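Local coordinates for protein phage terminase large subunit (Thermus phage P7426, PDB 7KS4) that probably drives viral DNA into empty capsids at the cost of ATP and cuts the viral genome, the present chain being its N-terminal ATPase domain, at residues V39-R44 / A255-H260; D154-I159 / N189-F194; T184-N189 / R250-A255; E193-G198 / E205-S210. All coordinates share one frame; numbering follows the deposited sequence.

Contact 1: residues V39-R44 / A255-H260. With SO4 (sulfate ion), chain H.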
loop_
_atom_site.group_PDB
_atom_site.type_symbol
_atom_site.label_atom_id
_atom_site.label_comp_id
_atom_site.label_asym_id
_atom_site.label_seq_id
_atom_site.Cartn_x
_atom_site.Cartn_y
_atom_site.Cartn_z
ATOM N N VAL A 39 7.559 -4.123 -2.516
ATOM C CA VAL A 39 7.930 -2.838 -3.089
ATOM C C VAL A 39 7.378 -2.817 -4.510
ATOM O O VAL A 39 7.802 -3.615 -5.356
ATOM C CB VAL A 39 9.451 -2.622 -3.086
ATOM C CG1 VAL A 39 9.795 -1.192 -3.489
ATOM C CG2 VAL A 39 10.045 -2.942 -1.718
ATOM N N ALA A 40 6.443 -1.909 -4.783
ATOM C CA ALA A 40 5.814 -1.815 -6.098
ATOM C C ALA A 40 6.187 -0.484 -6.732
ATOM O O ALA A 40 5.778 0.580 -6.254
ATOM C CB ALA A 40 4.296 -1.967 -6.000
ATOM N N CYS A 41 6.959 -0.548 -7.814
ATOM C CA CYS A 41 7.308 0.626 -8.604
ATOM C C CYS A 41 6.441 0.573 -9.855
ATOM O O CYS A 41 6.748 -0.155 -10.801
ATOM C CB CYS A 41 8.791 0.634 -8.942
ATOM S SG CYS A 41 9.265 1.990 -10.035
ATOM N N LEU A 42 5.348 1.335 -9.846
ATOM C CA LEU A 42 4.336 1.265 -10.891
ATOM C C LEU A 42 3.975 2.675 -11.339
ATOM O O LEU A 42 3.980 3.620 -10.546
ATOM C CB LEU A 42 3.060 0.513 -10.418
ATOM C CG LEU A 42 3.212 -0.789 -9.616
ATOM C CD1 LEU A 42 1.851 -1.345 -9.215
ATOM C CD2 LEU A 42 3.983 -1.852 -10.390
ATOM N N GLY A 43 3.685 2.817 -12.627
ATOM C CA GLY A 43 3.267 4.100 -13.151
ATOM C C GLY A 43 1.876 4.476 -12.680
ATOM O O GLY A 43 1.153 3.688 -12.070
ATOM N N ARG A 44 1.497 5.717 -12.973
ATOM C CA ARG A 44 0.143 6.167 -12.679
ATOM C C ARG A 44 -0.879 5.251 -13.338
ATOM O O ARG A 44 -0.638 4.688 -14.408
ATOM C CB ARG A 44 -0.070 7.593 -13.175
ATOM C CG ARG A 44 0.842 8.599 -12.538
ATOM C CD ARG A 44 0.537 9.986 -13.056
ATOM N NE ARG A 44 1.344 11.001 -12.389
ATOM C CZ ARG A 44 1.251 12.304 -12.626
ATOM N NH1 ARG A 44 0.380 12.759 -13.522
ATOM N NH2 ARG A 44 2.029 13.151 -11.969
ATOM N N ALA A 255 7.607 4.335 -15.243
ATOM C CA ALA A 255 8.062 3.803 -13.961
ATOM C C ALA A 255 9.565 3.532 -13.999
ATOM O O ALA A 255 10.060 2.575 -13.398
ATOM C CB ALA A 255 7.285 2.542 -13.572
ATOM N N GLU A 256 10.298 4.395 -14.702
ATOM C CA GLU A 256 11.732 4.225 -14.875
ATOM C C GLU A 256 12.493 4.911 -13.752
ATOM O O GLU A 256 12.103 5.984 -13.277
ATOM C CB GLU A 256 12.191 4.782 -16.224
ATOM C CG GLU A 256 11.679 3.987 -17.403
ATOM C CD GLU A 256 12.110 4.562 -18.734
ATOM O OE1 GLU A 256 13.144 5.262 -18.787
ATOM O OE2 GLU A 256 11.401 4.316 -19.728
ATOM N N PHE A 257 13.570 4.258 -13.321
ATOM C CA PHE A 257 14.525 4.827 -12.379
ATOM C C PHE A 257 15.597 5.553 -13.181
ATOM O O PHE A 257 16.400 4.913 -13.866
ATOM C CB PHE A 257 15.166 3.736 -11.528
ATOM C CG PHE A 257 14.245 3.089 -10.539
ATOM C CD1 PHE A 257 13.957 3.712 -9.339
ATOM C CD2 PHE A 257 13.721 1.828 -10.781
ATOM C CE1 PHE A 257 13.135 3.106 -8.403
ATOM C CE2 PHE A 257 12.905 1.215 -9.857
ATOM C CZ PHE A 257 12.613 1.854 -8.659
ATOM N N VAL A 258 15.623 6.878 -13.088
ATOM C CA VAL A 258 16.526 7.701 -13.884
ATOM C C VAL A 258 17.400 8.519 -12.942
ATOM O O VAL A 258 16.899 9.107 -11.976
ATOM C CB VAL A 258 15.749 8.613 -14.850
ATOM C CG1 VAL A 258 14.817 7.786 -15.724
ATOM C CG2 VAL A 258 14.949 9.651 -14.088
ATOM N N SER A 259 18.700 8.559 -13.226
ATOM C CA SER A 259 19.632 9.381 -12.459
ATOM C C SER A 259 19.394 10.851 -12.789
ATOM O O SER A 259 19.749 11.315 -13.878
ATOM C CB SER A 259 21.068 8.972 -12.773
ATOM O OG SER A 259 21.354 9.138 -14.150
ATOM N N HIS A 260 18.798 11.586 -11.854
ATOM C CA HIS A 260 18.484 12.998 -12.066
ATOM C C HIS A 260 19.754 13.791 -12.367
ATOM O O HIS A 260 19.791 15.012 -12.209
ATOM C CB HIS A 260 17.771 13.585 -10.842
ATOM C CG HIS A 260 16.371 13.084 -10.655
ATOM N ND1 HIS A 260 15.448 13.727 -9.858
ATOM C CD2 HIS A 260 15.736 12.000 -11.163
ATOM C CE1 HIS A 260 14.305 13.063 -9.883
ATOM N NE2 HIS A 260 14.454 12.011 -10.668
HETATM S S SO4 H . -2.514 13.819 -15.273
HETATM O O1 SO4 H . -3.025 14.627 -16.378
HETATM O O2 SO4 H . -3.627 13.176 -14.583
HETATM O O3 SO4 H . -1.796 14.687 -14.343
HETATM O O4 SO4 H . -1.611 12.785 -15.776
#

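Contact 2: residues D154-I159 / N189-F194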
loop_
_atom_site.group_PDB
_atom_site.type_symbol
_atom_site.label_atom_id
_atom_site.label_comp_id
_atom_site.label_asym_id
_atom_site.label_seq_id
_atom_site.Cartn_x
_atom_site.Cartn_y
_atom_site.Cartn_z
ATOM N N ASP A 154 2.574 5.223 0.650
ATOM C CA ASP A 154 2.086 5.670 -0.647
ATOM C C ASP A 154 2.987 6.788 -1.154
ATOM O O ASP A 154 3.432 7.636 -0.377
ATOM C CB ASP A 154 0.642 6.153 -0.543
ATOM C CG ASP A 154 -0.005 6.366 -1.899
ATOM O OD1 ASP A 154 0.427 5.734 -2.884
ATOM O OD2 ASP A 154 -0.958 7.162 -1.971
ATOM N N GLU A 155 3.260 6.779 -2.456
ATOM C CA GLU A 155 4.281 7.647 -3.054
ATOM C C GLU A 155 5.536 7.679 -2.184
ATOM O O GLU A 155 6.074 8.734 -1.822
ATOM C CB GLU A 155 3.733 9.047 -3.315
ATOM C CG GLU A 155 3.032 9.157 -4.676
ATOM C CD GLU A 155 3.948 8.759 -5.838
ATOM O OE1 GLU A 155 4.939 9.475 -6.105
ATOM O OE2 GLU A 155 3.694 7.709 -6.462
ATOM N N ALA A 156 6.014 6.474 -1.876
ATOM C CA ALA A 156 7.137 6.301 -0.964
ATOM C C ALA A 156 8.401 7.001 -1.446
ATOM O O ALA A 156 9.198 7.466 -0.625
ATOM C CB ALA A 156 7.412 4.811 -0.780
ATOM N N ALA A 157 8.628 7.062 -2.761
ATOM C CA ALA A 157 9.859 7.673 -3.252
ATOM C C ALA A 157 9.929 9.156 -2.920
ATOM O O ALA A 157 11.015 9.747 -2.979
ATOM C CB ALA A 157 9.996 7.463 -4.760
ATOM N N MET A 158 8.799 9.767 -2.571
ATOM C CA MET A 158 8.754 11.152 -2.135
ATOM C C MET A 158 8.783 11.297 -0.618
ATOM O O MET A 158 8.764 12.426 -0.119
ATOM C CB MET A 158 7.500 11.830 -2.701
ATOM C CG MET A 158 7.578 12.090 -4.196
ATOM S SD MET A 158 8.845 13.313 -4.607
ATOM C CE MET A 158 8.052 14.829 -4.076
ATOM N N ILE A 159 8.841 10.200 0.121
ATOM C CA ILE A 159 8.916 10.229 1.579
ATOM C C ILE A 159 10.389 10.148 1.980
ATOM O O ILE A 159 11.095 9.263 1.485
ATOM C CB ILE A 159 8.116 9.072 2.207
ATOM C CG1 ILE A 159 6.618 9.242 1.907
ATOM C CG2 ILE A 159 8.347 9.000 3.714
ATOM C CD1 ILE A 159 5.761 8.070 2.338
ATOM N N ASN A 189 17.106 6.842 -5.227
ATOM C CA ASN A 189 17.065 7.120 -3.799
ATOM C C ASN A 189 16.718 5.848 -3.035
ATOM O O ASN A 189 16.859 4.745 -3.572
ATOM C CB ASN A 189 16.064 8.237 -3.503
ATOM C CG ASN A 189 14.628 7.847 -3.816
ATOM O OD1 ASN A 189 14.334 6.714 -4.205
ATOM N ND2 ASN A 189 13.728 8.805 -3.663
ATOM N N TRP A 190 16.280 5.978 -1.780
ATOM C CA TRP A 190 16.061 4.790 -0.963
ATOM C C TRP A 190 15.019 3.860 -1.572
ATOM O O TRP A 190 15.123 2.639 -1.422
ATOM C CB TRP A 190 15.657 5.191 0.460
ATOM C CG TRP A 190 14.236 5.634 0.599
ATOM C CD1 TRP A 190 13.743 6.887 0.379
ATOM C CD2 TRP A 190 13.128 4.828 1.002
ATOM N NE1 TRP A 190 12.390 6.912 0.624
ATOM C CE2 TRP A 190 11.988 5.661 1.012
ATOM C CE3 TRP A 190 12.985 3.486 1.362
ATOM C CZ2 TRP A 190 10.720 5.193 1.359
ATOM C CZ3 TRP A 190 11.724 3.022 1.716
ATOM C CH2 TRP A 190 10.609 3.875 1.711
ATOM N N PHE A 191 14.014 4.408 -2.267
ATOM C CA PHE A 191 12.984 3.559 -2.861
ATOM C C PHE A 191 13.568 2.673 -3.950
ATOM O O PHE A 191 13.173 1.511 -4.096
ATOM C CB PHE A 191 11.854 4.425 -3.412
ATOM C CG PHE A 191 10.779 3.651 -4.118
ATOM C CD1 PHE A 191 9.807 2.980 -3.400
ATOM C CD2 PHE A 191 10.728 3.619 -5.504
ATOM C CE1 PHE A 191 8.813 2.271 -4.047
ATOM C CE2 PHE A 191 9.729 2.912 -6.160
ATOM C CZ PHE A 191 8.768 2.240 -5.429
ATOM N N TYR A 192 14.517 3.212 -4.722
ATOM C CA TYR A 192 15.233 2.409 -5.707
ATOM C C TYR A 192 15.996 1.269 -5.044
ATOM O O TYR A 192 15.982 0.132 -5.530
ATOM C CB TYR A 192 16.188 3.311 -6.489
ATOM C CG TYR A 192 17.260 2.567 -7.239
ATOM C CD1 TYR A 192 16.944 1.755 -8.326
ATOM C CD2 TYR A 192 18.595 2.679 -6.866
ATOM C CE1 TYR A 192 17.936 1.069 -9.018
ATOM C CE2 TYR A 192 19.588 2.002 -7.546
ATOM C CZ TYR A 192 19.257 1.204 -8.624
ATOM O OH TYR A 192 20.255 0.534 -9.294
ATOM N N GLU A 193 16.683 1.561 -3.940
ATOM C CA GLU A 193 17.426 0.524 -3.234
ATOM C C GLU A 193 16.500 -0.585 -2.759
ATOM O O GLU A 193 16.784 -1.773 -2.959
ATOM C CB GLU A 193 18.172 1.137 -2.056
ATOM C CG GLU A 193 19.121 2.215 -2.494
ATOM C CD GLU A 193 19.717 2.981 -1.353
ATOM O OE1 GLU A 193 19.239 2.844 -0.201
ATOM O OE2 GLU A 193 20.678 3.723 -1.626
ATOM N N PHE A 194 15.392 -0.214 -2.113
ATOM C CA PHE A 194 14.455 -1.214 -1.609
ATOM C C PHE A 194 13.835 -1.999 -2.747
ATOM O O PHE A 194 13.632 -3.216 -2.636
ATOM C CB PHE A 194 13.372 -0.545 -0.767
ATOM C CG PHE A 194 13.730 -0.420 0.685
ATOM C CD1 PHE A 194 15.005 -0.032 1.063
ATOM C CD2 PHE A 194 12.794 -0.681 1.670
ATOM C CE1 PHE A 194 15.344 0.085 2.396
ATOM C CE2 PHE A 194 13.127 -0.564 3.010
ATOM C CZ PHE A 194 14.404 -0.178 3.373
#

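Contact 3: residues T184-N189 / R250-A255. With SO4 (sulfate ion), chain H.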
loop_
_atom_site.group_PDB
_atom_site.type_symbol
_atom_site.label_atom_id
_atom_site.label_comp_id
_atom_site.label_asym_id
_atom_site.label_seq_id
_atom_site.Cartn_x
_atom_site.Cartn_y
_atom_site.Cartn_z
ATOM N N THR A 184 5.410 5.818 -7.635
ATOM C CA THR A 184 6.119 6.086 -8.873
ATOM C C THR A 184 7.547 6.494 -8.524
ATOM O O THR A 184 7.770 7.104 -7.476
ATOM C CB THR A 184 5.443 7.200 -9.668
ATOM O OG1 THR A 184 5.489 8.411 -8.908
ATOM C CG2 THR A 184 3.991 6.842 -9.965
ATOM N N PRO A 185 8.532 6.137 -9.342
ATOM C CA PRO A 185 9.926 6.349 -8.935
ATOM C C PRO A 185 10.333 7.814 -9.004
ATOM O O PRO A 185 9.798 8.601 -9.791
ATOM C CB PRO A 185 10.721 5.501 -9.934
ATOM C CG PRO A 185 9.846 5.418 -11.137
ATOM C CD PRO A 185 8.435 5.404 -10.614
ATOM N N LYS A 186 11.317 8.170 -8.179
ATOM C CA LYS A 186 11.822 9.538 -8.111
ATOM C C LYS A 186 13.348 9.521 -8.093
ATOM O O LYS A 186 14.000 10.129 -7.242
ATOM C CB LYS A 186 11.244 10.260 -6.896
ATOM C CG LYS A 186 10.349 11.427 -7.248
ATOM C CD LYS A 186 9.015 10.963 -7.781
ATOM C CE LYS A 186 8.084 12.127 -8.020
ATOM N NZ LYS A 186 6.772 11.670 -8.536
ATOM N N GLY A 187 13.930 8.806 -9.038
ATOM C CA GLY A 187 15.370 8.729 -9.137
ATOM C C GLY A 187 15.961 7.620 -8.291
ATOM O O GLY A 187 15.281 6.716 -7.790
ATOM N N LEU A 188 17.277 7.709 -8.122
ATOM C CA LEU A 188 18.036 6.662 -7.442
ATOM C C LEU A 188 18.192 7.045 -5.973
ATOM O O LEU A 188 19.244 7.504 -5.516
ATOM C CB LEU A 188 19.377 6.454 -8.128
ATOM C CG LEU A 188 19.264 6.221 -9.635
ATOM C CD1 LEU A 188 20.645 6.076 -10.241
ATOM C CD2 LEU A 188 18.413 4.990 -9.947
ATOM N N ASN A 189 17.106 6.842 -5.227
ATOM C CA ASN A 189 17.065 7.120 -3.799
ATOM C C ASN A 189 16.718 5.848 -3.035
ATOM O O ASN A 189 16.859 4.745 -3.572
ATOM C CB ASN A 189 16.064 8.237 -3.503
ATOM C CG ASN A 189 14.628 7.847 -3.816
ATOM O OD1 ASN A 189 14.334 6.714 -4.205
ATOM N ND2 ASN A 189 13.728 8.805 -3.663
ATOM N N ARG A 250 9.076 9.310 -18.456
ATOM C CA ARG A 250 9.726 8.045 -18.135
ATOM C C ARG A 250 9.445 7.612 -16.701
ATOM O O ARG A 250 9.380 6.407 -16.421
ATOM C CB ARG A 250 11.235 8.157 -18.368
ATOM C CG ARG A 250 11.641 8.281 -19.831
ATOM C CD ARG A 250 13.158 8.342 -19.985
ATOM N NE ARG A 250 13.549 8.348 -21.393
ATOM C CZ ARG A 250 13.742 7.258 -22.132
ATOM N NH1 ARG A 250 13.593 6.049 -21.604
ATOM N NH2 ARG A 250 14.091 7.378 -23.407
ATOM N N GLN A 251 9.305 8.563 -15.774
ATOM C CA GLN A 251 9.058 8.204 -14.380
ATOM C C GLN A 251 7.591 7.904 -14.119
ATOM O O GLN A 251 7.256 6.854 -13.560
ATOM C CB GLN A 251 9.503 9.326 -13.444
ATOM C CG GLN A 251 10.983 9.430 -13.239
ATOM C CD GLN A 251 11.321 10.261 -12.016
ATOM O OE1 GLN A 251 10.504 11.055 -11.542
ATOM N NE2 GLN A 251 12.517 10.068 -11.489
ATOM N N GLU A 252 6.707 8.841 -14.472
ATOM C CA GLU A 252 5.317 8.734 -14.042
ATOM C C GLU A 252 4.572 7.651 -14.805
ATOM O O GLU A 252 3.688 6.998 -14.242
ATOM C CB GLU A 252 4.611 10.078 -14.208
ATOM C CG GLU A 252 5.254 11.217 -13.435
ATOM C CD GLU A 252 5.382 10.925 -11.948
ATOM O OE1 GLU A 252 6.448 11.240 -11.376
ATOM O OE2 GLU A 252 4.425 10.373 -11.358
ATOM N N TYR A 253 4.914 7.441 -16.074
ATOM C CA TYR A 253 4.286 6.412 -16.887
ATOM C C TYR A 253 5.192 5.230 -17.155
ATOM O O TYR A 253 4.747 4.085 -17.049
ATOM C CB TYR A 253 3.824 7.013 -18.219
ATOM C CG TYR A 253 2.836 8.130 -18.028
ATOM C CD1 TYR A 253 1.600 7.892 -17.444
ATOM C CD2 TYR A 253 3.134 9.426 -18.425
ATOM C CE1 TYR A 253 0.691 8.908 -17.259
ATOM C CE2 TYR A 253 2.225 10.452 -18.247
ATOM C CZ TYR A 253 1.004 10.186 -17.662
ATOM O OH TYR A 253 0.096 11.204 -17.484
ATOM N N GLY A 254 6.463 5.469 -17.485
ATOM C CA GLY A 254 7.386 4.370 -17.673
ATOM C C GLY A 254 7.781 3.673 -16.388
ATOM O O GLY A 254 8.236 2.526 -16.434
ATOM N N ALA A 255 7.607 4.335 -15.243
ATOM C CA ALA A 255 8.062 3.803 -13.961
ATOM C C ALA A 255 9.565 3.532 -13.999
ATOM O O ALA A 255 10.060 2.575 -13.398
ATOM C CB ALA A 255 7.285 2.542 -13.572
HETATM S S SO4 H . -2.514 13.819 -15.273
HETATM O O1 SO4 H . -3.025 14.627 -16.378
HETATM O O2 SO4 H . -3.627 13.176 -14.583
HETATM O O3 SO4 H . -1.796 14.687 -14.343
HETATM O O4 SO4 H . -1.611 12.785 -15.776
#

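Contact 4: residues E193-G198 / E205-S210. With SO4 (sulfate ion), chain F.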
loop_
_atom_site.group_PDB
_atom_site.type_symbol
_atom_site.label_atom_id
_atom_site.label_comp_id
_atom_site.label_asym_id
_atom_site.label_seq_id
_atom_site.Cartn_x
_atom_site.Cartn_y
_atom_site.Cartn_z
ATOM N N GLU A 193 16.683 1.561 -3.940
ATOM C CA GLU A 193 17.426 0.524 -3.234
ATOM C C GLU A 193 16.500 -0.585 -2.759
ATOM O O GLU A 193 16.784 -1.773 -2.959
ATOM C CB GLU A 193 18.172 1.137 -2.056
ATOM C CG GLU A 193 19.121 2.215 -2.494
ATOM C CD GLU A 193 19.717 2.981 -1.353
ATOM O OE1 GLU A 193 19.239 2.844 -0.201
ATOM O OE2 GLU A 193 20.678 3.723 -1.626
ATOM N N PHE A 194 15.392 -0.214 -2.113
ATOM C CA PHE A 194 14.455 -1.214 -1.609
ATOM C C PHE A 194 13.835 -1.999 -2.747
ATOM O O PHE A 194 13.632 -3.216 -2.636
ATOM C CB PHE A 194 13.372 -0.545 -0.767
ATOM C CG PHE A 194 13.730 -0.420 0.685
ATOM C CD1 PHE A 194 15.005 -0.032 1.063
ATOM C CD2 PHE A 194 12.794 -0.681 1.670
ATOM C CE1 PHE A 194 15.344 0.085 2.396
ATOM C CE2 PHE A 194 13.127 -0.564 3.010
ATOM C CZ PHE A 194 14.404 -0.178 3.373
ATOM N N PHE A 195 13.522 -1.321 -3.851
ATOM C CA PHE A 195 13.011 -2.023 -5.023
ATOM C C PHE A 195 13.981 -3.111 -5.463
ATOM O O PHE A 195 13.590 -4.262 -5.687
ATOM C CB PHE A 195 12.765 -1.038 -6.161
ATOM C CG PHE A 195 12.328 -1.699 -7.428
ATOM C CD1 PHE A 195 10.991 -1.958 -7.661
ATOM C CD2 PHE A 195 13.256 -2.102 -8.370
ATOM C CE1 PHE A 195 10.587 -2.581 -8.827
ATOM C CE2 PHE A 195 12.857 -2.727 -9.531
ATOM C CZ PHE A 195 11.518 -2.969 -9.755
ATOM N N LEU A 196 15.260 -2.764 -5.582
ATOM C CA LEU A 196 16.235 -3.721 -6.088
ATOM C C LEU A 196 16.387 -4.915 -5.152
ATOM O O LEU A 196 16.663 -6.029 -5.611
ATOM C CB LEU A 196 17.577 -3.019 -6.288
ATOM C CG LEU A 196 18.424 -3.446 -7.481
ATOM C CD1 LEU A 196 17.686 -3.232 -8.789
ATOM C CD2 LEU A 196 19.749 -2.681 -7.486
ATOM N N MET A 197 16.213 -4.705 -3.846
ATOM C CA MET A 197 16.332 -5.806 -2.891
ATOM C C MET A 197 15.343 -6.920 -3.189
ATOM O O MET A 197 15.578 -8.074 -2.806
ATOM C CB MET A 197 16.117 -5.294 -1.467
ATOM C CG MET A 197 17.267 -4.456 -0.945
ATOM S SD MET A 197 16.882 -3.659 0.609
ATOM C CE MET A 197 18.260 -2.511 0.693
ATOM N N GLY A 198 14.228 -6.599 -3.839
ATOM C CA GLY A 198 13.223 -7.598 -4.141
ATOM C C GLY A 198 13.025 -7.864 -5.619
ATOM O O GLY A 198 12.070 -8.553 -5.992
ATOM N N GLU A 205 15.132 -2.448 -19.078
ATOM C CA GLU A 205 15.424 -1.045 -19.323
ATOM C C GLU A 205 14.710 -0.176 -18.294
ATOM O O GLU A 205 13.608 -0.490 -17.836
ATOM C CB GLU A 205 14.999 -0.655 -20.742
ATOM C CG GLU A 205 15.356 0.775 -21.137
ATOM C CD GLU A 205 14.959 1.106 -22.568
ATOM O OE1 GLU A 205 14.769 0.166 -23.372
ATOM O OE2 GLU A 205 14.833 2.309 -22.887
ATOM N N GLY A 206 15.357 0.926 -17.922
ATOM C CA GLY A 206 14.829 1.813 -16.911
ATOM C C GLY A 206 15.192 1.450 -15.484
ATOM O O GLY A 206 14.972 2.271 -14.582
ATOM N N ILE A 207 15.740 0.260 -15.250
ATOM C CA ILE A 207 16.130 -0.172 -13.907
ATOM C C ILE A 207 17.636 -0.422 -13.880
ATOM O O ILE A 207 18.075 -1.536 -14.200
ATOM C CB ILE A 207 15.368 -1.437 -13.479
ATOM C CG1 ILE A 207 13.850 -1.233 -13.572
ATOM C CG2 ILE A 207 15.751 -1.824 -12.048
ATOM C CD1 ILE A 207 13.051 -2.505 -13.345
ATOM N N PRO A 208 18.459 0.558 -13.504
ATOM C CA PRO A 208 19.901 0.307 -13.416
ATOM C C PRO A 208 20.203 -0.860 -12.488
ATOM O O PRO A 208 19.576 -1.019 -11.439
ATOM C CB PRO A 208 20.460 1.622 -12.858
ATOM C CG PRO A 208 19.474 2.648 -13.252
ATOM C CD PRO A 208 18.133 1.965 -13.216
ATOM N N ASN A 209 21.164 -1.687 -12.899
ATOM C CA ASN A 209 21.648 -2.833 -12.137
ATOM C C ASN A 209 20.640 -3.972 -12.052
ATOM O O ASN A 209 20.885 -4.944 -11.331
ATOM C CB ASN A 209 22.077 -2.436 -10.719
ATOM C CG ASN A 209 23.326 -1.585 -10.711
ATOM O OD1 ASN A 209 23.365 -0.592 -9.834
ATOM N ND2 ASN A 209 24.241 -1.814 -11.497
ATOM N N SER A 210 19.515 -3.894 -12.761
ATOM C CA SER A 210 18.652 -5.063 -12.882
ATOM C C SER A 210 19.371 -6.164 -13.657
ATOM O O SER A 210 20.152 -5.903 -14.575
ATOM C CB SER A 210 17.340 -4.705 -13.583
ATOM O OG SER A 210 17.566 -4.109 -14.852
HETATM S S SO4 F . 25.680 0.576 -13.124
HETATM O O1 SO4 F . 25.332 1.990 -13.027
HETATM O O2 SO4 F . 24.540 -0.172 -13.649
HETATM O O3 SO4 F . 26.820 0.405 -14.021
HETATM O O4 SO4 F . 26.023 0.066 -11.800
#

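Contact 1: residues V39-R44 / A255-H260
The thiol of C41 touches both the carbonyl of A255 and the ring of F257. Its SG lies 3.5 Å from A255 O and 3.6 Å from F257 CZ, and the sulfur-aromatic contact is oblique, 4.2 Å from SG to the ring centroid and 38° off the ring normal. SG sits anti to the backbone N of C41 (chi1 175°), which sends the sulfur out of the strand to the 255-260 segment at the end of the ATPase-domain chain. Beside it the methyl of A255 abuts the backbone where the strand ends, with A255 CB 3.7 Å from G43 N. Strand 37-42 is the one that runs into the P-loop (Walker A), so 255-260 packs just where the chain leaves the sheet for the nucleotide site; G43 and R44 both line the ADP pocket. A255, at positive phi (58°), is where the chain leaves helix 246-252 ahead of F257. H223 NE2 holds the A255 carbonyl by a hydrogen bond, and the rings of Y192 and F195 meet F257. Farther along, the extended R44 side chain puts NH1 3.0 Å from O4 of a sulfate, probably from the crystallisation liquor, in a weak bond at the guanidinium edge.

Contact 2: residues D154-I159 / N189-F194
Two side-chain N-H groups at the start of helix 190-197 reach carbonyls of the 154-159 loop: W190 to I159 and N189 to A157. The indole bond is the firmer one. W190 NE1 gives its hydrogen to I159 O at 2.8 Å, almost in line with the carbonyl (C=O...N angle 169°), although the oxygen stands 24° out of the indole plane. The amide of N189 works in two directions: ND2 gives a weak bond to A157 O at 3.0 Å, while OD1 accepts from F191 N at 3.0 Å, also weakly, as the N-cap of the helix. One amide thus caps the helix start and ties it to the loop.

Apolar contacts fill the space behind these bonds. The methyl of A156 touches both rings, with A156 CB 4.0 Å from W190 CZ2 and as far from F191 CD1. A157 CB rests on the root of the phenylalanine, 3.8 Å from F191 CB. F191 CG, anti to its own backbone N (chi1 177°), carries the ring past the alanines to touch V39 and C41 on strand 37-42. The indole of W190 also meets the rings of F161 and W164.

Both acceptors belong to, or directly follow, the single 3-10 turn at 156-158. That turn comes right after D154 and E155, which end the predicted Walker B motif, E155 being the predicted catalytic residue; a helix start docked against the Walker B loop of a P-loop ATPase is the result.

Contact 3: residues T184-N189 / R250-A255
The ends of K186 and E252 meet at a slant, each chain bent at chi2, and close a salt bridge: K186 NZ lies 2.9 Å from E252 OE1, met on the syn side of the carboxylate and 18° out of its plane. The other oxygen, E252 OE2, points to T184, whose side chain crosses that of E252 at about a right angle and brings OG1 to 3.3 Å. A long, weak ion pair joins OE2 to R44 NE as well, and K186 NZ has a similarly weak one with E155, which places the bridge beside the ATP site.

Q251 lies crosswise to K186, its extended chain bringing the amide against the backbone of 185-187. As modelled, like faces like: Q251 OE1 is 3.1 Å from P185 O, and Q251 NE2 is 3.1 Å from G187 N. Neither pair is a hydrogen bond, and the assignment of the amide's O and N is doubtful.

The P185 ring presses on the turn that follows helix 246-252, with P185 CG 3.4 Å from A255 C.

T184 N is hydrogen-bonded to E155 OE2 of the predicted active site. This loop leaves strand 178-183, next to the Walker B strand, with the sequence Ser-Thr-Pro, a position consistent with the coupling motif (motif III) of terminase ATPases.

Contact 4: residues E193-G198 / E205-S210
I207 O is gripped twice by S210: the hydroxyl OG of S210 gives it a 2.7 Å bond in the carbonyl plane, and S210 N gives it a backbone bond of 3.1 Å. The second closes a type II beta turn from I207 to S210, with N209 at positive phi in its third position; S210 OG also takes a hydrogen from K204 N, which ties the turn to the chain before it.

The turn so fixed presents I207 to helix 190-197. I207 CD1 comes within 3.8 Å of F195 CE2, approaching the ring obliquely, and the two side chains cross at about a right angle. L196 instead slides past I207 in the opposite direction: its CD1 is 4.0 Å from I207 CG2 and 3.9 Å from P208 O, while CD2 touches N209 CB at 4.0 Å. The amide of N209 lies against a sulfate, probably from the crystallisation liquor, in a contact so short that its details are doubtful.

F195 continues inward to V39 and C41 of strand 37-42, I207 touches H223 on edge strand 219-224, and F257 meets both F195 and P208, so the turn packs beside helix 190-197, near strand 219-224 and F257.

In the fold
From the N terminus, strand 37-42 opens the longest loop, closed only by contact 1 when segment 255-260 returns to the start of the P-loop; the other three contacts lie nested inside it. Contact 2 closes the shorter loop from the end of the Walker B strand, through helix 161-175 and strand 178-183, to the start of helix 190-197. Contact 3 begins at 184-189, before contact 2 has ended, so the two cross, sharing N189; it ends on helix 246-252. Contact 4, nested within contact 3, starts where contact 2 finishes, on helix 190-197. Together they join helix 190-197, the two loops beside the ATP site and the end of the ATPase-domain chain, with A255 common to contacts 1 and 3.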